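Local coordinates for clostripain-related protein (Bacteroides thetaiotaomicron, PDB 5L20) that is predicted to be a clostripain-type (family C11) cysteine peptidase, of which this chain is the N-terminal part, and so probably cleaves peptide bonds in proteins, at residues A[13-18]-A[90-95]; A[31-36]-A[61-66]; A[48-53]-A[79-84]; A[94-99]-A[103-108]. One frame throughout, in Å; residues are numbered along the deposited sequence.

Contact 1: residues A[13-18]-A[90-95]; sequences FMYLPW and TSILND
This is a buried apolar contact between the strand 10-16, in the interior of the sheet, and the helix 86-99 that lies over one sheet face. Two aromatic side chains of the strand, Phe13 and Tyr15, meet two aliphatic ones of the helix, Ile92 and Leu93. Phe13 takes the larger share. Its CG stands anti to the backbone N (chi1 177°), which sends the ring out from the sheet to the helix. There Phe13 CZ meets the branch methyl Ile92 CG2 at 3.8 Å. Phe13 CE2 lies 3.6 Å from Leu93 CD2. Both aliphatic chains run roughly at right angles to the Phe13 side chain and approach its ring obliquely. The arrangement is the helix-on-sheet layer of an alpha/beta fold. The short segments run roughly antiparallel, with 146° between their directions and their axes 11.1 Å apart. Tyr15 makes the looser touch, with CE1 4.4 Å from Ile92 CD1. Its ring is backed on one face by Pro17, whose CD sits 3.6 Å above the Tyr15 ring plane. Met14 and Leu16 alternate with the two aromatics, and Leu16 packs on Phe26 and Ile30 of the helix 23-37. Phe50 of the next strand also touches Phe13 and Ile92.

Contact 2: residues A[31-36]-A[61-66]; sequences SDLESV and FELAYE
Leu63 of the strand 57-66 points at the helix 23-37 and packs tightly against the stem of Glu34. Glu34 CG lies 3.6 Å from Leu63 CD1 and 3.7 Å from Leu63 CD2, so it meets both methyl groups of the fork. The carboxylate carbon follows, with Glu34 CD 3.7 Å from Leu63 CD2. The two side chains cross at about a right angle. Glu34 CG is anti to the carbonyl carbon (chi1 -75°), which lays the chain across the leucine, with the carboxylate still beside Leu63 CD2. The carboxylate is gripped by His72 NE2 and Ser70 OG, one to each oxygen. With an alanine in place of Glu34, His72 and Ser70 would probably lose their acidic partner and Leu63 part of its cover. Leu33 packs more loosely, its CD2 4.3 Å from Leu63 CD1. The far side of the helix turn is exposed, and Ser35 OG there bonds back to Asp32 O at 2.7 Å. The Phe61 ring meets Leu63 CD2 at its edge and stacks on His72. The helix rests on the strand 57-66, with strand 69-79 supplying the polar partners on one flank and Ile47 and Ile49 of strand 45-52 the apolar ones on the other.

Contact 3: residues A[48-53]-A[79-84]; sequences IIFMCT and TDPAYT
Cys52 and Tyr83 make a sulfur-aromatic contact between the end of the strand 45-52 and the loop before the helix 86-99. The sulfur lies over one face of the ring. Cys52 SG is 4.1 Å from the centroid of the Tyr83 ring and 29° off the ring normal. It is shifted to one side of the centre, and its closest atom is Tyr83 CE2 at 3.6 Å. Tyr83 holds CG between its backbone N and carbonyl carbon (chi1 49°), an uncommon setting for a tyrosine that turns the ring back to the strand.

The second interaction is apolar. Phe50 CZ meets Pro81 CG at 4.3 Å, and the proline comes at the edge of the phenylalanine ring, near its plane. Pro81 CG also stands at the edge of the Tyr83 ring, so the proline bridges the two aromatics. Phe50 also meets the ring of Tyr78 edge to face.

Polar bonds lie around this packing. Tyr83 OH is hydrogen-bonded to Ala55 O, which fixes the far end of the ring. Within the loop, Ala82 is the centre of an inverse gamma turn, closed by a weak bond from Tyr83 N to Pro81 O of 3.1 Å.

The loop folds over the carboxyl end of a sheet strand, the edge of the alpha/beta fold at which peptidases of the clostripain and caspase clan usually carry their active site.

Contact 4: residues A[94-99]-A[103-108]; sequences NDVQRY and KRYSMV
Tyr105 reaches across from the strand 104-109 and lays the outer end of its ring beside the stem of Gln97. Its CG is anti to the carbonyl carbon (chi1 -65°), and the ring reaches the helix 86-99. Gln97 CG lies 3.9 Å from both CZ and OH of Tyr105. The hydroxyl also comes within 3.8 Å of Gln97 CA, so it nearly rests on the helix backbone. The two side chains cross at about a right angle, and the amide plane is turned 71° from the ring plane. On the buried side, Val96 CG1 approaches Tyr105 CE2 at 4.3 Å.

A water joins the polar ends. It donates to Gln97 OE1 at 2.8 Å and to Tyr105 OH at 3.2 Å. The hydroxyl is also hydrogen-bonded to Ser100 O and Thr102 N, in the short turn between helix and strand. Gln97 NE2 is bonded to Leu93 O, one turn back.

Arg98 NH2 forms a salt bridge to Asp95 OD1, at 2.8 Å, with an N-H...O angle of 164°. The acceptor oxygen is met on its anti side, from clearly out of the carboxylate plane. Asp95 OD2 is taken by Lys76 and Tyr78, so this buried carboxylate probably stays charged.

The helix-turn-strand join has a mixed chemistry. Apolar contact seats the ring, and the bonds at its hydroxyl tie it directly to the turn and, through the water, to Gln97.

In the fold
All four contacts attach helices or a loop to one mixed sheet. Contact 1 is the core, wholly apolar, with its centre about 6 Å from the centre of the chain. Contact 4 shares its helix 86-99 but lies at an outermost strand, so water and a tyrosine hydroxyl enter. Contact 3 is near contact 1, about 7 Å between centres, on the adjacent strand 45-52. It is partly buried and adds sulfur to the aromatic packing. Contact 2, on the other helix, 23-37, is partly buried and farther out, its centre about 11 Å from the chain's. There an acidic side chain does apolar work with its stem. Met14 SD reaches Leu33 CD2, linking contacts 1 and 2.

Contact 1: residues A[13-18]-A[90-95]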
loop_
_atom_site.group_PDB
_atom_site.type_symbol
_atom_site.label_atom_id
_atom_site.label_comp_id
_atom_site.label_asym_id
_atom_site.label_seq_id
_atom_site.Cartn_x
_atom_site.Cartn_y
_atom_site.Cartn_z
ATOM N N PHE A 13 1.765 2.671 -5.407
ATOM C CA PHE A 13 1.918 2.312 -4.007
ATOM C C PHE A 13 0.679 2.705 -3.223
ATOM O O PHE A 13 0.417 3.894 -3.038
ATOM C CB PHE A 13 3.164 2.983 -3.437
ATOM C CG PHE A 13 3.371 2.738 -1.966
ATOM C CD1 PHE A 13 3.195 1.465 -1.418
ATOM C CD2 PHE A 13 3.786 3.782 -1.137
ATOM C CE1 PHE A 13 3.403 1.263 -0.059
ATOM C CE2 PHE A 13 4.004 3.571 0.200
ATOM C CZ PHE A 13 3.811 2.324 0.747
ATOM N N MET A 14 -0.059 1.709 -2.739
ATOM C CA MET A 14 -1.214 1.926 -1.896
ATOM C C MET A 14 -0.744 1.856 -0.447
ATOM O O MET A 14 -0.264 0.790 0.010
ATOM C CB MET A 14 -2.301 0.891 -2.170
ATOM C CG MET A 14 -3.560 1.184 -1.359
ATOM S SD MET A 14 -4.918 0.099 -1.849
ATOM C CE MET A 14 -5.918 1.333 -2.669
ATOM N N TYR A 15 -0.928 2.954 0.266
ATOM C CA TYR A 15 -0.384 3.159 1.604
ATOM C C TYR A 15 -1.535 3.320 2.591
ATOM O O TYR A 15 -2.317 4.289 2.497
ATOM C CB TYR A 15 0.509 4.414 1.585
ATOM C CG TYR A 15 1.093 4.827 2.917
ATOM C CD1 TYR A 15 1.900 3.949 3.617
ATOM C CD2 TYR A 15 0.849 6.079 3.472
ATOM C CE1 TYR A 15 2.468 4.306 4.829
ATOM C CE2 TYR A 15 1.437 6.462 4.692
ATOM C CZ TYR A 15 2.235 5.570 5.353
ATOM O OH TYR A 15 2.776 5.882 6.566
ATOM N N LEU A 16 -1.661 2.334 3.490
ATOM C CA LEU A 16 -2.812 2.216 4.375
ATOM C C LEU A 16 -2.320 2.131 5.824
ATOM O O LEU A 16 -2.361 1.057 6.462
ATOM C CB LEU A 16 -3.683 0.997 3.994
ATOM C CG LEU A 16 -4.196 1.017 2.550
ATOM C CD1 LEU A 16 -4.723 -0.377 2.180
ATOM C CD2 LEU A 16 -5.272 2.076 2.405
ATOM N N PRO A 17 -1.818 3.234 6.349
ATOM C CA PRO A 17 -1.351 3.219 7.737
ATOM C C PRO A 17 -2.533 3.077 8.692
ATOM O O PRO A 17 -3.702 3.201 8.291
ATOM C CB PRO A 17 -0.650 4.573 7.890
ATOM C CG PRO A 17 -1.339 5.464 6.897
ATOM C CD PRO A 17 -1.656 4.560 5.716
ATOM N N TRP A 18 -2.230 2.863 9.965
ATOM C CA TRP A 18 -3.297 2.550 10.924
ATOM C C TRP A 18 -4.327 3.661 11.044
ATOM O O TRP A 18 -3.982 4.830 11.184
ATOM C CB TRP A 18 -2.682 2.255 12.295
ATOM C CG TRP A 18 -3.687 1.872 13.333
ATOM C CD1 TRP A 18 -4.005 2.577 14.450
ATOM C CD2 TRP A 18 -4.497 0.690 13.346
ATOM N NE1 TRP A 18 -4.979 1.906 15.170
ATOM C CE2 TRP A 18 -5.301 0.752 14.501
ATOM C CE3 TRP A 18 -4.639 -0.395 12.477
ATOM C CZ2 TRP A 18 -6.225 -0.253 14.829
ATOM C CZ3 TRP A 18 -5.565 -1.396 12.803
ATOM C CH2 TRP A 18 -6.341 -1.307 13.967
ATOM N N THR A 90 10.095 7.393 4.966
ATOM C CA THR A 90 11.203 7.220 4.027
ATOM C C THR A 90 11.652 5.761 3.931
ATOM O O THR A 90 11.857 5.236 2.845
ATOM C CB THR A 90 12.383 8.088 4.452
ATOM O OG1 THR A 90 12.022 9.469 4.291
ATOM C CG2 THR A 90 13.640 7.781 3.598
ATOM N N SER A 91 11.762 5.093 5.070
ATOM C CA SER A 91 12.209 3.716 5.045
ATOM C C SER A 91 11.216 2.804 4.314
ATOM O O SER A 91 11.626 1.914 3.545
ATOM C CB SER A 91 12.454 3.221 6.462
ATOM O OG SER A 91 13.011 1.922 6.417
ATOM N N ILE A 92 9.919 3.040 4.531
ATOM C CA ILE A 92 8.895 2.272 3.816
ATOM C C ILE A 92 8.988 2.532 2.300
ATOM O O ILE A 92 8.943 1.599 1.497
ATOM C CB ILE A 92 7.477 2.589 4.357
ATOM C CG1 ILE A 92 7.343 2.028 5.768
ATOM C CG2 ILE A 92 6.399 1.978 3.481
ATOM C CD1 ILE A 92 6.200 2.652 6.564
ATOM N N LEU A 93 9.149 3.803 1.928
ATOM C CA LEU A 93 9.256 4.112 0.509
ATOM C C LEU A 93 10.545 3.545 -0.109
ATOM O O LEU A 93 10.589 3.227 -1.293
ATOM C CB LEU A 93 9.196 5.625 0.301
ATOM C CG LEU A 93 7.831 6.254 0.533
ATOM C CD1 LEU A 93 7.959 7.746 0.434
ATOM C CD2 LEU A 93 6.803 5.754 -0.484
ATOM N N ASN A 94 11.615 3.430 0.682
ATOM C CA ASN A 94 12.839 2.793 0.165
ATOM C C ASN A 94 12.629 1.283 -0.032
ATOM O O ASN A 94 13.113 0.708 -1.001
ATOM C CB ASN A 94 14.035 3.032 1.097
ATOM C CG ASN A 94 14.555 4.453 1.017
ATOM O OD1 ASN A 94 14.293 5.175 0.040
ATOM N ND2 ASN A 94 15.305 4.868 2.038
ATOM N N ASP A 95 11.836 0.677 0.856
ATOM C CA ASP A 95 11.445 -0.727 0.657
ATOM C C ASP A 95 10.660 -0.852 -0.669
ATOM O O ASP A 95 10.902 -1.753 -1.468
ATOM C CB ASP A 95 10.570 -1.224 1.808
ATOM C CG ASP A 95 11.337 -1.464 3.096
ATOM O OD1 ASP A 95 12.577 -1.642 3.057
ATOM O OD2 ASP A 95 10.654 -1.521 4.138
#

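Contact 2: residues A[31-36]-A[61-66]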
loop_
_atom_site.group_PDB
_atom_site.type_symbol
_atom_site.label_atom_id
_atom_site.label_comp_id
_atom_site.label_asym_id
_atom_site.label_seq_id
_atom_site.Cartn_x
_atom_site.Cartn_y
_atom_site.Cartn_z
ATOM N N SER A 31 -9.792 -5.537 -2.024
ATOM C CA SER A 31 -10.571 -6.497 -2.799
ATOM C C SER A 31 -11.076 -5.890 -4.113
ATOM O O SER A 31 -10.971 -6.487 -5.197
ATOM C CB SER A 31 -11.746 -7.022 -1.962
ATOM O OG SER A 31 -12.491 -7.963 -2.722
ATOM N N ASP A 32 -11.591 -4.665 -4.023
ATOM C CA ASP A 32 -12.035 -3.953 -5.220
ATOM C C ASP A 32 -10.893 -3.722 -6.207
ATOM O O ASP A 32 -11.041 -3.893 -7.418
ATOM C CB ASP A 32 -12.651 -2.602 -4.840
ATOM C CG ASP A 32 -14.045 -2.726 -4.252
ATOM O OD1 ASP A 32 -14.617 -3.849 -4.193
ATOM O OD2 ASP A 32 -14.593 -1.675 -3.871
ATOM N N LEU A 33 -9.724 -3.333 -5.699
ATOM C CA LEU A 33 -8.604 -3.130 -6.592
ATOM C C LEU A 33 -8.141 -4.446 -7.213
ATOM O O LEU A 33 -7.770 -4.478 -8.384
ATOM C CB LEU A 33 -7.470 -2.431 -5.847
ATOM C CG LEU A 33 -6.232 -2.041 -6.663
ATOM C CD1 LEU A 33 -6.586 -1.068 -7.770
ATOM C CD2 LEU A 33 -5.122 -1.439 -5.770
ATOM N N GLU A 34 -8.184 -5.526 -6.443
ATOM C CA GLU A 34 -7.835 -6.845 -6.984
ATOM C C GLU A 34 -8.725 -7.254 -8.156
ATOM O O GLU A 34 -8.269 -7.962 -9.059
ATOM C CB GLU A 34 -7.904 -7.917 -5.897
ATOM C CG GLU A 34 -6.757 -7.873 -4.933
ATOM C CD GLU A 34 -6.538 -9.187 -4.200
ATOM O OE1 GLU A 34 -6.207 -10.207 -4.849
ATOM O OE2 GLU A 34 -6.674 -9.189 -2.968
ATOM N N SER A 35 -9.984 -6.809 -8.158
ATOM C CA SER A 35 -10.864 -7.186 -9.253
ATOM C C SER A 35 -10.343 -6.575 -10.563
ATOM O O SER A 35 -10.597 -7.110 -11.632
ATOM C CB SER A 35 -12.321 -6.777 -8.969
ATOM O OG SER A 35 -12.523 -5.376 -9.108
ATOM N N VAL A 36 -9.585 -5.471 -10.482
ATOM C CA VAL A 36 -8.940 -4.888 -11.662
ATOM C C VAL A 36 -7.672 -5.646 -12.088
ATOM O O VAL A 36 -7.415 -5.828 -13.281
ATOM C CB VAL A 36 -8.570 -3.395 -11.405
ATOM C CG1 VAL A 36 -7.774 -2.793 -12.566
ATOM C CG2 VAL A 36 -9.845 -2.577 -11.134
ATOM N N PHE A 61 3.073 -5.972 0.515
ATOM C CA PHE A 61 2.871 -7.054 -0.448
ATOM C C PHE A 61 2.566 -6.532 -1.844
ATOM O O PHE A 61 2.219 -5.345 -2.025
ATOM C CB PHE A 61 1.746 -8.018 0.017
ATOM C CG PHE A 61 0.378 -7.382 0.144
ATOM C CD1 PHE A 61 0.006 -6.747 1.320
ATOM C CD2 PHE A 61 -0.541 -7.485 -0.880
ATOM C CE1 PHE A 61 -1.266 -6.195 1.461
ATOM C CE2 PHE A 61 -1.826 -6.914 -0.753
ATOM C CZ PHE A 61 -2.174 -6.292 0.403
ATOM N N GLU A 62 2.709 -7.407 -2.826
ATOM C CA GLU A 62 2.444 -7.056 -4.208
ATOM C C GLU A 62 1.159 -7.728 -4.677
ATOM O O GLU A 62 0.879 -8.868 -4.297
ATOM C CB GLU A 62 3.619 -7.458 -5.105
ATOM C CG GLU A 62 3.375 -7.195 -6.582
ATOM C CD GLU A 62 4.598 -7.449 -7.437
ATOM O OE1 GLU A 62 5.639 -7.850 -6.872
ATOM O OE2 GLU A 62 4.543 -7.223 -8.672
ATOM N N LEU A 63 0.346 -6.998 -5.449
ATOM C CA LEU A 63 -0.779 -7.609 -6.165
ATOM C C LEU A 63 -0.304 -7.910 -7.546
ATOM O O LEU A 63 0.101 -6.998 -8.273
ATOM C CB LEU A 63 -1.980 -6.669 -6.247
ATOM C CG LEU A 63 -2.764 -6.375 -4.991
ATOM C CD1 LEU A 63 -3.982 -5.563 -5.428
ATOM C CD2 LEU A 63 -3.168 -7.653 -4.278
ATOM N N ALA A 64 -0.348 -9.172 -7.935
ATOM C CA ALA A 64 0.092 -9.507 -9.272
ATOM C C ALA A 64 -0.877 -10.450 -9.956
ATOM O O ALA A 64 -1.772 -11.013 -9.333
ATOM C CB ALA A 64 1.479 -10.108 -9.234
ATOM N N TYR A 65 -0.699 -10.579 -11.259
ATOM C CA TYR A 65 -1.533 -11.457 -12.055
ATOM C C TYR A 65 -0.706 -12.688 -12.405
ATOM O O TYR A 65 0.360 -12.570 -13.000
ATOM C CB TYR A 65 -2.019 -10.733 -13.304
ATOM C CG TYR A 65 -2.957 -11.526 -14.180
ATOM C CD1 TYR A 65 -4.297 -11.680 -13.838
ATOM C CD2 TYR A 65 -2.508 -12.109 -15.363
ATOM C CE1 TYR A 65 -5.164 -12.400 -14.646
ATOM C CE2 TYR A 65 -3.369 -12.832 -16.177
ATOM C CZ TYR A 65 -4.694 -12.971 -15.812
ATOM O OH TYR A 65 -5.552 -13.685 -16.617
ATOM N N GLU A 66 -1.180 -13.862 -12.008
ATOM C CA GLU A 66 -0.433 -15.093 -12.242
ATOM C C GLU A 66 -1.398 -16.243 -12.482
ATOM O O GLU A 66 -2.400 -16.366 -11.773
ATOM C CB GLU A 66 0.491 -15.403 -11.056
#

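Contact 3: residues A[48-53]-A[79-84]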
loop_
_atom_site.group_PDB
_atom_site.type_symbol
_atom_site.label_atom_id
_atom_site.label_comp_id
_atom_site.label_asym_id
_atom_site.label_seq_id
_atom_site.Cartn_x
_atom_site.Cartn_y
_atom_site.Cartn_z
ATOM N N ILE A 48 1.957 -2.217 -5.275
ATOM C CA ILE A 48 2.576 -2.561 -3.997
ATOM C C ILE A 48 1.723 -1.950 -2.896
ATOM O O ILE A 48 1.338 -0.779 -3.004
ATOM C CB ILE A 48 4.011 -2.003 -3.888
ATOM C CG1 ILE A 48 4.894 -2.458 -5.056
ATOM C CG2 ILE A 48 4.587 -2.303 -2.493
ATOM C CD1 ILE A 48 5.085 -3.985 -5.099
ATOM N N ILE A 49 1.399 -2.721 -1.861
ATOM C CA ILE A 49 0.545 -2.260 -0.793
ATOM C C ILE A 49 1.235 -2.387 0.553
ATOM O O ILE A 49 1.807 -3.440 0.853
ATOM C CB ILE A 49 -0.783 -3.035 -0.764
ATOM C CG1 ILE A 49 -1.419 -2.969 -2.166
ATOM C CG2 ILE A 49 -1.679 -2.510 0.343
ATOM C CD1 ILE A 49 -2.814 -3.533 -2.263
ATOM N N PHE A 50 1.236 -1.303 1.325
ATOM C CA PHE A 50 1.615 -1.310 2.737
ATOM C C PHE A 50 0.343 -1.187 3.527
ATOM O O PHE A 50 -0.389 -0.205 3.372
ATOM C CB PHE A 50 2.557 -0.157 3.083
ATOM C CG PHE A 50 2.843 0.004 4.552
ATOM C CD1 PHE A 50 2.006 0.764 5.373
ATOM C CD2 PHE A 50 3.987 -0.591 5.108
ATOM C CE1 PHE A 50 2.325 0.951 6.737
ATOM C CE2 PHE A 50 4.304 -0.412 6.452
ATOM C CZ PHE A 50 3.481 0.355 7.270
ATOM N N MET A 51 0.053 -2.154 4.395
ATOM C CA MET A 51 -1.125 -2.028 5.231
ATOM C C MET A 51 -0.849 -2.419 6.676
ATOM O O MET A 51 -0.320 -3.511 6.935
ATOM C CB MET A 51 -2.290 -2.862 4.692
ATOM C CG MET A 51 -3.497 -2.715 5.574
ATOM S SD MET A 51 -4.935 -3.522 4.878
ATOM C CE MET A 51 -6.037 -3.413 6.269
ATOM N N CYS A 52 -1.186 -1.526 7.595
ATOM C CA CYS A 52 -1.192 -1.834 9.031
ATOM C C CYS A 52 -2.371 -2.743 9.325
ATOM O O CYS A 52 -3.514 -2.377 9.075
ATOM C CB CYS A 52 -1.284 -0.565 9.874
ATOM S SG CYS A 52 0.228 0.412 9.923
ATOM N N THR A 53 -2.098 -3.929 9.862
ATOM C CA THR A 53 -3.192 -4.810 10.254
ATOM C C THR A 53 -3.570 -4.560 11.714
ATOM O O THR A 53 -4.680 -4.900 12.146
ATOM C CB THR A 53 -2.809 -6.266 10.057
ATOM O OG1 THR A 53 -1.587 -6.501 10.754
ATOM C CG2 THR A 53 -2.581 -6.576 8.579
ATOM N N THR A 79 7.318 -4.773 12.380
ATOM C CA THR A 79 6.934 -4.663 13.780
ATOM C C THR A 79 7.248 -3.250 14.257
ATOM O O THR A 79 8.341 -2.748 14.006
ATOM C CB THR A 79 7.667 -5.717 14.634
ATOM O OG1 THR A 79 7.188 -7.019 14.273
ATOM C CG2 THR A 79 7.414 -5.483 16.109
ATOM N N ASP A 80 6.274 -2.607 14.896
ATOM C CA ASP A 80 6.401 -1.211 15.330
ATOM C C ASP A 80 6.918 -0.256 14.245
ATOM O O ASP A 80 7.796 0.560 14.525
ATOM C CB ASP A 80 7.340 -1.108 16.546
ATOM C CG ASP A 80 6.872 -1.954 17.729
ATOM O OD1 ASP A 80 5.662 -1.948 18.016
ATOM O OD2 ASP A 80 7.720 -2.623 18.365
ATOM N N PRO A 81 6.377 -0.337 13.018
ATOM C CA PRO A 81 6.849 0.643 12.021
ATOM C C PRO A 81 6.505 2.067 12.441
ATOM O O PRO A 81 5.438 2.288 13.000
ATOM C CB PRO A 81 6.094 0.255 10.755
ATOM C CG PRO A 81 4.851 -0.383 11.240
ATOM C CD PRO A 81 5.230 -1.120 12.532
ATOM N N ALA A 82 7.394 3.017 12.178
ATOM C CA ALA A 82 7.223 4.375 12.667
ATOM C C ALA A 82 6.574 5.241 11.593
ATOM O O ALA A 82 7.153 6.224 11.103
ATOM C CB ALA A 82 8.570 4.949 13.093
ATOM N N TYR A 83 5.364 4.858 11.217
ATOM C CA TYR A 83 4.739 5.425 10.030
ATOM C C TYR A 83 4.232 6.849 10.254
ATOM O O TYR A 83 3.811 7.494 9.301
ATOM C CB TYR A 83 3.608 4.505 9.538
ATOM C CG TYR A 83 2.664 4.102 10.643
ATOM C CD1 TYR A 83 1.614 4.927 11.039
ATOM C CD2 TYR A 83 2.819 2.865 11.280
ATOM C CE1 TYR A 83 0.769 4.566 12.069
ATOM C CE2 TYR A 83 1.978 2.506 12.320
ATOM C CZ TYR A 83 0.958 3.359 12.696
ATOM O OH TYR A 83 0.112 3.009 13.710
ATOM N N THR A 84 4.270 7.375 11.486
ATOM C CA THR A 84 3.927 8.784 11.695
ATOM C C THR A 84 5.155 9.693 11.674
ATOM O O THR A 84 5.030 10.898 11.934
ATOM C CB THR A 84 3.183 9.023 13.032
ATOM O OG1 THR A 84 4.085 8.792 14.130
ATOM C CG2 THR A 84 1.929 8.121 13.160
#

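Contact 4: residues A[94-99]-A[103-108]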
loop_
_atom_site.group_PDB
_atom_site.type_symbol
_atom_site.label_atom_id
_atom_site.label_comp_id
_atom_site.label_asym_id
_atom_site.label_seq_id
_atom_site.Cartn_x
_atom_site.Cartn_y
_atom_site.Cartn_z
ATOM N N ASN A 94 11.615 3.430 0.682
ATOM C CA ASN A 94 12.839 2.793 0.165
ATOM C C ASN A 94 12.629 1.283 -0.032
ATOM O O ASN A 94 13.113 0.708 -1.001
ATOM C CB ASN A 94 14.035 3.032 1.097
ATOM C CG ASN A 94 14.555 4.453 1.017
ATOM O OD1 ASN A 94 14.293 5.175 0.040
ATOM N ND2 ASN A 94 15.305 4.868 2.038
ATOM N N ASP A 95 11.836 0.677 0.856
ATOM C CA ASP A 95 11.445 -0.727 0.657
ATOM C C ASP A 95 10.660 -0.852 -0.669
ATOM O O ASP A 95 10.902 -1.753 -1.468
ATOM C CB ASP A 95 10.570 -1.224 1.808
ATOM C CG ASP A 95 11.337 -1.464 3.096
ATOM O OD1 ASP A 95 12.577 -1.642 3.057
ATOM O OD2 ASP A 95 10.654 -1.521 4.138
ATOM N N VAL A 96 9.690 0.041 -0.887
ATOM C CA VAL A 96 8.896 -0.018 -2.119
ATOM C C VAL A 96 9.805 0.058 -3.340
ATOM O O VAL A 96 9.657 -0.707 -4.304
ATOM C CB VAL A 96 7.847 1.134 -2.144
ATOM C CG1 VAL A 96 7.177 1.235 -3.540
ATOM C CG2 VAL A 96 6.824 0.878 -1.060
ATOM N N GLN A 97 10.777 0.968 -3.302
ATOM C CA GLN A 97 11.667 1.115 -4.433
ATOM C C GLN A 97 12.561 -0.122 -4.636
ATOM O O GLN A 97 12.818 -0.498 -5.761
ATOM C CB GLN A 97 12.537 2.351 -4.251
ATOM C CG GLN A 97 11.760 3.658 -4.307
ATOM C CD GLN A 97 12.678 4.806 -3.961
ATOM O OE1 GLN A 97 13.505 5.251 -4.780
ATOM N NE2 GLN A 97 12.569 5.276 -2.728
ATOM N N ARG A 98 13.030 -0.732 -3.546
ATOM C CA ARG A 98 13.875 -1.939 -3.648
ATOM C C ARG A 98 13.091 -3.077 -4.252
ATOM O O ARG A 98 13.591 -3.745 -5.156
ATOM C CB ARG A 98 14.413 -2.351 -2.280
ATOM C CG ARG A 98 15.751 -1.703 -1.946
ATOM C CD ARG A 98 16.325 -2.215 -0.609
ATOM N NE ARG A 98 15.489 -1.801 0.516
ATOM C CZ ARG A 98 15.751 -0.749 1.287
ATOM N NH1 ARG A 98 16.855 -0.035 1.108
ATOM N NH2 ARG A 98 14.922 -0.429 2.247
ATOM N N TYR A 99 11.871 -3.307 -3.777
ATOM C CA TYR A 99 11.081 -4.405 -4.321
ATOM C C TYR A 99 10.563 -4.086 -5.721
ATOM O O TYR A 99 10.330 -4.996 -6.529
ATOM C CB TYR A 99 9.917 -4.748 -3.397
ATOM C CG TYR A 99 10.332 -5.492 -2.158
ATOM C CD1 TYR A 99 10.691 -6.833 -2.239
ATOM C CD2 TYR A 99 10.352 -4.872 -0.911
ATOM C CE1 TYR A 99 11.051 -7.535 -1.103
ATOM C CE2 TYR A 99 10.729 -5.570 0.244
ATOM C CZ TYR A 99 11.072 -6.895 0.122
ATOM O OH TYR A 99 11.411 -7.610 1.247
ATOM N N LYS A 103 10.423 3.468 -13.351
ATOM C CA LYS A 103 10.684 4.828 -13.756
ATOM C C LYS A 103 9.840 5.817 -12.950
ATOM O O LYS A 103 10.310 6.903 -12.587
ATOM C CB LYS A 103 10.402 5.013 -15.243
ATOM C CG LYS A 103 11.399 4.297 -16.140
ATOM C CD LYS A 103 11.012 4.387 -17.602
ATOM C CE LYS A 103 11.955 3.542 -18.457
ATOM N NZ LYS A 103 11.519 3.485 -19.880
ATOM N N ARG A 104 8.595 5.445 -12.722
ATOM C CA ARG A 104 7.632 6.326 -12.065
ATOM C C ARG A 104 7.021 5.656 -10.838
ATOM O O ARG A 104 6.881 4.424 -10.788
ATOM C CB ARG A 104 6.465 6.680 -13.012
ATOM C CG ARG A 104 6.763 7.401 -14.327
ATOM C CD ARG A 104 5.381 7.596 -15.077
ATOM N NE ARG A 104 5.025 6.517 -16.016
ATOM C CZ ARG A 104 3.842 5.886 -16.142
ATOM N NH1 ARG A 104 2.772 6.150 -15.377
ATOM N NH2 ARG A 104 3.728 4.944 -17.074
ATOM N N TYR A 105 6.602 6.492 -9.885
ATOM C CA TYR A 105 5.881 6.069 -8.678
ATOM C C TYR A 105 4.694 6.944 -8.427
ATOM O O TYR A 105 4.755 8.137 -8.692
ATOM C CB TYR A 105 6.798 6.147 -7.429
ATOM C CG TYR A 105 7.942 5.163 -7.523
ATOM C CD1 TYR A 105 9.089 5.463 -8.246
ATOM C CD2 TYR A 105 7.837 3.916 -6.915
ATOM C CE1 TYR A 105 10.123 4.534 -8.384
ATOM C CE2 TYR A 105 8.876 2.977 -7.051
ATOM C CZ TYR A 105 9.985 3.311 -7.786
ATOM O OH TYR A 105 10.993 2.360 -7.914
ATOM N N SER A 106 3.616 6.344 -7.941
ATOM C CA SER A 106 2.475 7.099 -7.464
ATOM C C SER A 106 2.040 6.577 -6.105
ATOM O O SER A 106 2.424 5.462 -5.727
ATOM C CB SER A 106 1.307 7.014 -8.442
ATOM O OG SER A 106 0.803 5.690 -8.503
ATOM N N MET A 107 1.233 7.354 -5.386
ATOM C CA MET A 107 0.868 6.982 -4.032
ATOM C C MET A 107 -0.608 7.166 -3.831
ATOM O O MET A 107 -1.163 8.204 -4.205
ATOM C CB MET A 107 1.687 7.826 -3.049
ATOM C CG MET A 107 1.829 7.253 -1.683
ATOM S SD MET A 107 3.087 8.203 -0.772
ATOM C CE MET A 107 2.846 7.380 0.793
ATOM N N VAL A 108 -1.248 6.157 -3.254
ATOM C CA VAL A 108 -2.654 6.192 -2.866
ATOM C C VAL A 108 -2.690 6.043 -1.361
ATOM O O VAL A 108 -2.180 5.017 -0.862
ATOM C CB VAL A 108 -3.439 5.033 -3.506
ATOM C CG1 VAL A 108 -4.875 5.063 -3.033
ATOM C CG2 VAL A 108 -3.380 5.086 -5.041
HETATM O O HOH W 1 13.710 3.946 -7.269
#